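Local structure of hyaluronidase (Thermobaculum terrenum, 5DIY) at residues L88-I100 with A140-L152. The protein probably removes O-linked N-acetylglucosamine from proteins as a family 84 glycoside hydrolase with hexosaminidase activity. Numbering follows the deposited sequence.
Sequences LVYSSEEELETLI and AQADFLTRVLQRL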
ATOM      1  N   LEU C  88     -14.166  14.356 -19.941  1.00 34.73           N
ATOM      2  CA  LEU C  88     -14.566  13.774 -21.230  1.00 35.06           C
ATOM      3  C   LEU C  88     -16.041  14.019 -21.525  1.00 34.09           C
ATOM      4  O   LEU C  88     -16.891  13.802 -20.667  1.00 33.02           O
ATOM      5  CB  LEU C  88     -14.301  12.260 -21.263  1.00 35.26           C
ATOM      6  CG  LEU C  88     -14.819  11.430 -22.448  1.00 35.74           C
ATOM      7  CD1 LEU C  88     -14.218  11.922 -23.753  1.00 36.27           C
ATOM      8  CD2 LEU C  88     -14.504   9.955 -22.247  1.00 34.60           C
ATOM      9  N   VAL C  89     -16.320  14.470 -22.745  1.00 35.18           N
ATOM     10  CA  VAL C  89     -17.670  14.459 -23.299  1.00 35.01           C
ATOM     11  C   VAL C  89     -17.801  13.131 -24.051  1.00 34.25           C
ATOM     12  O   VAL C  89     -17.297  12.987 -25.167  1.00 32.54           O
ATOM     13  CB  VAL C  89     -17.933  15.665 -24.233  1.00 36.16           C
ATOM     14  CG1 VAL C  89     -19.419  15.762 -24.571  1.00 36.58           C
ATOM     15  CG2 VAL C  89     -17.449  16.959 -23.589  1.00 36.16           C
ATOM     16  N   TYR C  90     -18.462  12.163 -23.418  1.00 33.93           N
ATOM     17  CA  TYR C  90     -18.570  10.797 -23.948  1.00 34.81           C
ATOM     18  C   TYR C  90     -19.169  10.724 -25.358  1.00 35.96           C
ATOM     19  O   TYR C  90     -18.677   9.973 -26.197  1.00 35.62           O
ATOM     20  CB  TYR C  90     -19.380   9.910 -22.994  1.00 34.65           C
ATOM     21  CG  TYR C  90     -18.679   9.605 -21.689  1.00 34.55           C
ATOM     22  CD1 TYR C  90     -17.717   8.599 -21.613  1.00 34.42           C
ATOM     23  CD2 TYR C  90     -18.973  10.323 -20.528  1.00 34.43           C
ATOM     24  CE1 TYR C  90     -17.070   8.317 -20.423  1.00 34.00           C
ATOM     25  CE2 TYR C  90     -18.332  10.046 -19.332  1.00 34.16           C
ATOM     26  CZ  TYR C  90     -17.380   9.043 -19.283  1.00 34.38           C
ATOM     27  OH  TYR C  90     -16.741   8.764 -18.098  1.00 34.26           O
ATOM     28  N   SER C  91     -20.211  11.519 -25.612  1.00 38.04           N
ATOM     29  CA  SER C  91     -20.924  11.514 -26.903  1.00 38.54           C
ATOM     30  C   SER C  91     -20.229  12.290 -28.026  1.00 39.15           C
ATOM     31  O   SER C  91     -20.637  12.172 -29.184  1.00 40.14           O
ATOM     32  CB  SER C  91     -22.350  12.055 -26.726  1.00 38.20           C
ATOM     33  OG  SER C  91     -22.333  13.385 -26.234  1.00 37.75           O
ATOM     34  N   SER C  92     -19.198  13.071 -27.696  1.00 38.84           N
ATOM     35  CA  SER C  92     -18.530  13.936 -28.673  1.00 38.87           C
ATOM     36  C   SER C  92     -17.584  13.157 -29.566  1.00 40.92           C
ATOM     37  O   SER C  92     -16.613  12.572 -29.085  1.00 40.78           O
ATOM     38  CB  SER C  92     -17.739  15.045 -27.974  1.00 38.54           C
ATOM     39  OG  SER C  92     -16.895  15.725 -28.888  1.00 38.18           O
ATOM     40  N   GLU C  93     -17.853  13.193 -30.871  1.00 42.17           N
ATOM     41  CA  GLU C  93     -16.974  12.588 -31.876  1.00 43.33           C
ATOM     42  C   GLU C  93     -15.560  13.187 -31.830  1.00 42.10           C
ATOM     43  O   GLU C  93     -14.580  12.461 -31.965  1.00 39.86           O
ATOM     44  CB  GLU C  93     -17.582  12.732 -33.283  1.00 45.01           C
ATOM     45  CG  GLU C  93     -18.825  11.871 -33.500  1.00 47.13           C
ATOM     46  CD  GLU C  93     -19.482  12.062 -34.867  1.00 49.50           C
ATOM     47  OE1 GLU C  93     -19.616  13.218 -35.328  1.00 50.09           O
ATOM     48  OE2 GLU C  93     -19.890  11.050 -35.479  1.00 49.15           O
ATOM     49  N   GLU C  94     -15.469  14.498 -31.613  1.00 42.34           N
ATOM     50  CA  GLU C  94     -14.182  15.201 -31.512  1.00 43.23           C
ATOM     51  C   GLU C  94     -13.310  14.702 -30.342  1.00 41.86           C
ATOM     52  O   GLU C  94     -12.088  14.621 -30.472  1.00 41.21           O
ATOM     53  CB  GLU C  94     -14.415  16.714 -31.397  1.00 45.32           C
ATOM     54  CG  GLU C  94     -13.159  17.568 -31.538  1.00 48.08           C
ATOM     55  CD  GLU C  94     -13.426  19.071 -31.507  1.00 51.32           C
ATOM     56  OE1 GLU C  94     -14.590  19.497 -31.683  1.00 53.13           O
ATOM     57  OE2 GLU C  94     -12.452  19.835 -31.311  1.00 53.51           O
ATOM     58  N   GLU C  95     -13.938  14.362 -29.216  1.00 41.70           N
ATOM     59  CA  GLU C  95     -13.216  13.819 -28.054  1.00 41.01           C
ATOM     60  C   GLU C  95     -12.556  12.471 -28.353  1.00 40.83           C
ATOM     61  O   GLU C  95     -11.399  12.260 -27.982  1.00 42.17           O
ATOM     62  CB  GLU C  95     -14.143  13.680 -26.844  1.00 41.13           C
ATOM     63  CG  GLU C  95     -14.596  15.001 -26.244  1.00 41.65           C
ATOM     64  CD  GLU C  95     -13.581  15.601 -25.290  1.00 42.20           C
ATOM     65  OE1 GLU C  95     -12.499  16.031 -25.738  1.00 43.34           O
ATOM     66  OE2 GLU C  95     -13.869  15.657 -24.077  1.00 43.32           O
ATOM     67  N   LEU C  96     -13.288  11.571 -29.016  1.00 40.25           N
ATOM     68  CA  LEU C  96     -12.728  10.302 -29.502  1.00 39.28           C
ATOM     69  C   LEU C  96     -11.465  10.523 -30.331  1.00 38.80           C
ATOM     70  O   LEU C  96     -10.446   9.868 -30.103  1.00 37.14           O
ATOM     71  CB  LEU C  96     -13.755   9.529 -30.343  1.00 41.30           C
ATOM     72  CG  LEU C  96     -13.268   8.312 -31.151  1.00 41.79           C
ATOM     73  CD1 LEU C  96     -12.676   7.259 -30.230  1.00 42.32           C
ATOM     74  CD2 LEU C  96     -14.407   7.724 -31.966  1.00 43.29           C
ATOM     75  N   GLU C  97     -11.546  11.443 -31.291  1.00 37.53           N
ATOM     76  CA  GLU C  97     -10.408  11.752 -32.165  1.00 38.31           C
ATOM     77  C   GLU C  97      -9.210  12.252 -31.353  1.00 36.55           C
ATOM     78  O   GLU C  97      -8.071  11.887 -31.641  1.00 35.24           O
ATOM     79  CB  GLU C  97     -10.771  12.804 -33.226  1.00 39.40           C
ATOM     80  CG  GLU C  97     -11.907  12.448 -34.182  1.00 40.44           C
ATOM     81  CD  GLU C  97     -11.680  11.165 -34.959  1.00 42.11           C
ATOM     82  OE1 GLU C  97     -10.515  10.856 -35.308  1.00 43.92           O
ATOM     83  OE2 GLU C  97     -12.676  10.455 -35.225  1.00 40.78           O
ATOM     84  N   THR C  98      -9.484  13.078 -30.343  1.00 35.43           N
ATOM     85  CA  THR C  98      -8.450  13.613 -29.459  1.00 36.21           C
ATOM     86  C   THR C  98      -7.752  12.503 -28.652  1.00 35.35           C
ATOM     87  O   THR C  98      -6.525  12.500 -28.544  1.00 34.33           O
ATOM     88  CB  THR C  98      -9.040  14.699 -28.530  1.00 36.90           C
ATOM     89  OG1 THR C  98      -9.556  15.774 -29.332  1.00 37.52           O
ATOM     90  CG2 THR C  98      -7.991  15.247 -27.550  1.00 36.54           C
ATOM     91  N   LEU C  99      -8.522  11.557 -28.117  1.00 35.72           N
ATOM     92  CA  LEU C  99      -7.941  10.414 -27.396  1.00 35.59           C
ATOM     93  C   LEU C  99      -7.090   9.545 -28.325  1.00 36.03           C
ATOM     94  O   LEU C  99      -5.989   9.131 -27.954  1.00 36.33           O
ATOM     95  CB  LEU C  99      -9.027   9.568 -26.723  1.00 36.48           C
ATOM     96  CG  LEU C  99      -8.519   8.483 -25.750  1.00 36.77           C
ATOM     97  CD1 LEU C  99      -9.346   8.450 -24.475  1.00 37.65           C
ATOM     98  CD2 LEU C  99      -8.488   7.101 -26.388  1.00 37.51           C
ATOM     99  N   ILE C 100      -7.592   9.297 -29.536  1.00 35.12           N
ATOM    100  CA  ILE C 100      -6.861   8.506 -30.540  1.00 34.94           C
ATOM    101  C   ILE C 100      -5.563   9.200 -30.965  1.00 35.37           C
ATOM    102  O   ILE C 100      -4.549   8.533 -31.197  1.00 36.71           O
ATOM    103  CB  ILE C 100      -7.751   8.175 -31.772  1.00 34.21           C
ATOM    104  CG1 ILE C 100      -8.915   7.246 -31.375  1.00 33.70           C
ATOM    105  CG2 ILE C 100      -6.938   7.561 -32.913  1.00 34.27           C
ATOM    106  CD1 ILE C 100      -8.544   5.814 -31.035  1.00 33.37           C
ATOM    107  N   ALA C 140     -22.833   5.566 -21.227  1.00 32.20           N
ATOM    108  CA  ALA C 140     -21.934   6.506 -21.891  1.00 31.95           C
ATOM    109  C   ALA C 140     -20.556   5.872 -22.066  1.00 32.04           C
ATOM    110  O   ALA C 140     -20.024   5.835 -23.172  1.00 31.68           O
ATOM    111  CB  ALA C 140     -21.825   7.795 -21.092  1.00 31.82           C
ATOM    112  N   GLN C 141     -20.015   5.353 -20.963  1.00 32.14           N
ATOM    113  CA  GLN C 141     -18.708   4.689 -20.949  1.00 31.82           C
ATOM    114  C   GLN C 141     -18.641   3.484 -21.886  1.00 31.34           C
ATOM    115  O   GLN C 141     -17.676   3.336 -22.641  1.00 30.97           O
ATOM    116  CB  GLN C 141     -18.355   4.246 -19.523  1.00 31.85           C
ATOM    117  CG  GLN C 141     -18.019   5.410 -18.608  1.00 32.58           C
ATOM    118  CD  GLN C 141     -17.796   5.002 -17.166  1.00 32.19           C
ATOM    119  OE1 GLN C 141     -18.079   3.874 -16.771  1.00 32.77           O
ATOM    120  NE2 GLN C 141     -17.271   5.926 -16.372  1.00 31.81           N
ATOM    121  N   ALA C 142     -19.661   2.629 -21.830  1.00 31.12           N
ATOM    122  CA  ALA C 142     -19.718   1.442 -22.687  1.00 31.17           C
ATOM    123  C   ALA C 142     -19.699   1.823 -24.169  1.00 31.44           C
ATOM    124  O   ALA C 142     -18.965   1.221 -24.955  1.00 30.56           O
ATOM    125  CB  ALA C 142     -20.949   0.601 -22.366  1.00 31.37           C
ATOM    126  N   ASP C 143     -20.495   2.830 -24.532  1.00 32.20           N
ATOM    127  CA  ASP C 143     -20.554   3.326 -25.911  1.00 32.77           C
ATOM    128  C   ASP C 143     -19.244   3.981 -26.346  1.00 31.86           C
ATOM    129  O   ASP C 143     -18.788   3.781 -27.476  1.00 32.35           O
ATOM    130  CB  ASP C 143     -21.715   4.316 -26.089  1.00 33.73           C
ATOM    131  CG  ASP C 143     -21.750   4.926 -27.481  1.00 34.63           C
ATOM    132  OD1 ASP C 143     -21.657   4.160 -28.464  1.00 35.77           O
ATOM    133  OD2 ASP C 143     -21.838   6.167 -27.592  1.00 34.63           O
ATOM    134  N   PHE C 144     -18.645   4.768 -25.458  1.00 31.01           N
ATOM    135  CA  PHE C 144     -17.345   5.370 -25.742  1.00 30.68           C
ATOM    136  C   PHE C 144     -16.277   4.301 -25.978  1.00 29.88           C
ATOM    137  O   PHE C 144     -15.550   4.352 -26.971  1.00 28.99           O
ATOM    138  CB  PHE C 144     -16.914   6.293 -24.606  1.00 31.07           C
ATOM    139  CG  PHE C 144     -15.634   7.022 -24.881  1.00 31.38           C
ATOM    140  CD1 PHE C 144     -15.619   8.107 -25.738  1.00 31.84           C
ATOM    141  CD2 PHE C 144     -14.440   6.621 -24.291  1.00 32.23           C
ATOM    142  CE1 PHE C 144     -14.443   8.794 -26.002  1.00 31.75           C
ATOM    143  CE2 PHE C 144     -13.260   7.301 -24.547  1.00 31.98           C
ATOM    144  CZ  PHE C 144     -13.261   8.389 -25.404  1.00 32.43           C
ATOM    145  N   LEU C 145     -16.192   3.338 -25.066  1.00 29.95           N
ATOM    146  CA  LEU C 145     -15.160   2.297 -25.154  1.00 30.61           C
ATOM    147  C   LEU C 145     -15.356   1.391 -26.364  1.00 30.48           C
ATOM    148  O   LEU C 145     -14.376   1.001 -27.008  1.00 29.88           O
ATOM    149  CB  LEU C 145     -15.094   1.478 -23.859  1.00 30.61           C
ATOM    150  CG  LEU C 145     -14.573   2.263 -22.646  1.00 30.70           C
ATOM    151  CD1 LEU C 145     -14.888   1.514 -21.362  1.00 30.31           C
ATOM    152  CD2 LEU C 145     -13.079   2.545 -22.765  1.00 30.73           C
ATOM    153  N   THR C 146     -16.616   1.073 -26.674  1.00 31.43           N
ATOM    154  CA  THR C 146     -16.960   0.332 -27.896  1.00 31.17           C
ATOM    155  C   THR C 146     -16.437   1.051 -29.135  1.00 30.68           C
ATOM    156  O   THR C 146     -15.780   0.433 -29.979  1.00 31.41           O
ATOM    157  CB  THR C 146     -18.487   0.139 -28.034  1.00 31.70           C
ATOM    158  OG1 THR C 146     -18.986  -0.569 -26.892  1.00 31.20           O
ATOM    159  CG2 THR C 146     -18.846  -0.644 -29.330  1.00 31.47           C
ATOM    160  N   ARG C 147     -16.712   2.353 -29.220  1.00 31.34           N
ATOM    161  CA  ARG C 147     -16.262   3.174 -30.358  1.00 32.64           C
ATOM    162  C   ARG C 147     -14.740   3.317 -30.440  1.00 31.71           C
ATOM    163  O   ARG C 147     -14.184   3.335 -31.542  1.00 31.38           O
ATOM    164  CB  ARG C 147     -16.937   4.555 -30.363  1.00 34.00           C
ATOM    165  CG  ARG C 147     -18.350   4.523 -30.931  1.00 35.29           C
ATOM    166  CD  ARG C 147     -18.943   5.910 -31.099  1.00 35.99           C
ATOM    167  NE  ARG C 147     -19.309   6.497 -29.810  1.00 36.59           N
ATOM    168  CZ  ARG C 147     -18.756   7.573 -29.237  1.00 36.07           C
ATOM    169  NH1 ARG C 147     -17.788   8.269 -29.824  1.00 35.03           N
ATOM    170  NH2 ARG C 147     -19.207   7.974 -28.048  1.00 36.65           N
ATOM    171  N   VAL C 148     -14.065   3.398 -29.293  1.00 30.67           N
ATOM    172  CA  VAL C 148     -12.594   3.448 -29.295  1.00 30.92           C
ATOM    173  C   VAL C 148     -12.031   2.116 -29.810  1.00 30.87           C
ATOM    174  O   VAL C 148     -11.111   2.118 -30.626  1.00 32.08           O
ATOM    175  CB  VAL C 148     -11.990   3.825 -27.912  1.00 30.38           C
ATOM    176  CG1 VAL C 148     -10.465   3.736 -27.934  1.00 29.83           C
ATOM    177  CG2 VAL C 148     -12.420   5.233 -27.494  1.00 29.91           C
ATOM    178  N   LEU C 149     -12.599   0.996 -29.355  1.00 32.20           N
ATOM    179  CA  LEU C 149     -12.163  -0.336 -29.789  1.00 33.65           C
ATOM    180  C   LEU C 149     -12.349  -0.526 -31.290  1.00 34.79           C
ATOM    181  O   LEU C 149     -11.413  -0.924 -31.989  1.00 35.77           O
ATOM    182  CB  LEU C 149     -12.925  -1.445 -29.045  1.00 34.10           C
ATOM    183  CG  LEU C 149     -12.457  -2.888 -29.308  1.00 35.05           C
ATOM    184  CD1 LEU C 149     -10.993  -3.079 -28.922  1.00 35.47           C
ATOM    185  CD2 LEU C 149     -13.333  -3.892 -28.575  1.00 35.13           C
ATOM    186  N   GLN C 150     -13.557  -0.237 -31.766  1.00 35.05           N
ATOM    187  CA  GLN C 150     -13.881  -0.339 -33.192  1.00 36.03           C
ATOM    188  C   GLN C 150     -12.915   0.477 -34.063  1.00 36.14           C
ATOM    189  O   GLN C 150     -12.484  -0.003 -35.112  1.00 38.99           O
ATOM    190  CB  GLN C 150     -15.347   0.041 -33.446  1.00 35.61           C
ATOM    191  CG  GLN C 150     -16.312  -1.031 -32.960  1.00 35.40           C
ATOM    192  CD  GLN C 150     -17.778  -0.625 -32.986  1.00 36.92           C
ATOM    193  OE1 GLN C 150     -18.122   0.549 -33.158  1.00 37.87           O
ATOM    194  NE2 GLN C 150     -18.657  -1.606 -32.791  1.00 36.39           N
ATOM    195  N   ARG C 151     -12.545   1.675 -33.609  1.00 36.79           N
ATOM    196  CA  ARG C 151     -11.518   2.477 -34.287  1.00 37.36           C
ATOM    197  C   ARG C 151     -10.154   1.774 -34.310  1.00 39.63           C
ATOM    198  O   ARG C 151      -9.509   1.707 -35.356  1.00 39.69           O
ATOM    199  CB  ARG C 151     -11.384   3.866 -33.644  1.00 37.59           C
ATOM    200  CG  ARG C 151     -10.251   4.738 -34.190  1.00 37.85           C
ATOM    201  CD  ARG C 151     -10.411   5.048 -35.678  1.00 39.01           C
ATOM    202  NE  ARG C 151     -11.580   5.894 -35.903  1.00 39.05           N
ATOM    203  CZ  ARG C 151     -11.634   7.205 -35.670  1.00 39.92           C
ATOM    204  NH1 ARG C 151     -10.571   7.871 -35.215  1.00 41.17           N
ATOM    205  NH2 ARG C 151     -12.768   7.859 -35.893  1.00 40.48           N
ATOM    206  N   LEU C 152      -9.719   1.261 -33.159  1.00 41.81           N
ATOM    207  CA  LEU C 152      -8.415   0.588 -33.058  1.00 42.30           C
ATOM    208  C   LEU C 152      -8.326  -0.698 -33.888  1.00 44.21           C
ATOM    209  O   LEU C 152      -7.252  -1.017 -34.406  1.00 42.76           O
ATOM    210  CB  LEU C 152      -8.055   0.291 -31.595  1.00 41.51           C
ATOM    211  CG  LEU C 152      -7.730   1.496 -30.706  1.00 41.04           C
ATOM    212  CD1 LEU C 152      -7.538   1.030 -29.269  1.00 41.58           C
ATOM    213  CD2 LEU C 152      -6.503   2.250 -31.204  1.00 40.95           C
TER
HETATM  214  O   HOH W   1     -16.596  10.027 -28.118  1.00 39.17           O
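The F144 ring is sandwiched between L88 and V148. L88 CD2 lies 3.7 Å from the ring centroid and 9° off its normal, a CH-pi contact over the face, while V148 CG2 sits under the opposite face toward the rim. L99 CD1 meets the ring edge. With CG anti to the backbone N (chi1 -176°), the F144 ring swings against L88 and Y90 O in the turn ahead of helix 93-108. Y90 packs its ring on A140 CB, 3.7 Å from CG, and F144 CB abuts the ring edge. Further along, L96 and V148 run antiparallel alongside each other, CD1 touching CG2 tightly at 3.4 Å, and I100 CD1 rests 3.7 Å from R151 CG.

Polar bonds flank this apolar strip. R147 NH2 donates to Y90 O at 2.8 Å, in the guanidinium plane; D143 OD2, 3.2 Å from the same NH2, pairs with it in a salt bridge and helps fix its rotation. A water accepts from R147 NH1 and donates to Y90 O and S92 O, tying the arginine to the turn. R151 grips E97 end-on: NH1 reaches OE1 at 3.0 Å and NH2 reaches OE2 at 2.7 Å, each on the syn side, OE1 well out of the carboxylate plane.

The axes of 93-100 and 140-152 cross at -52°. Helices 93-108 and 137-153 follow the third and fourth strands of the TIM barrel as outer-layer neighbours; V148 also touches I161 of strand 160-164, and S91 OG bonds D130 of helix 128-133.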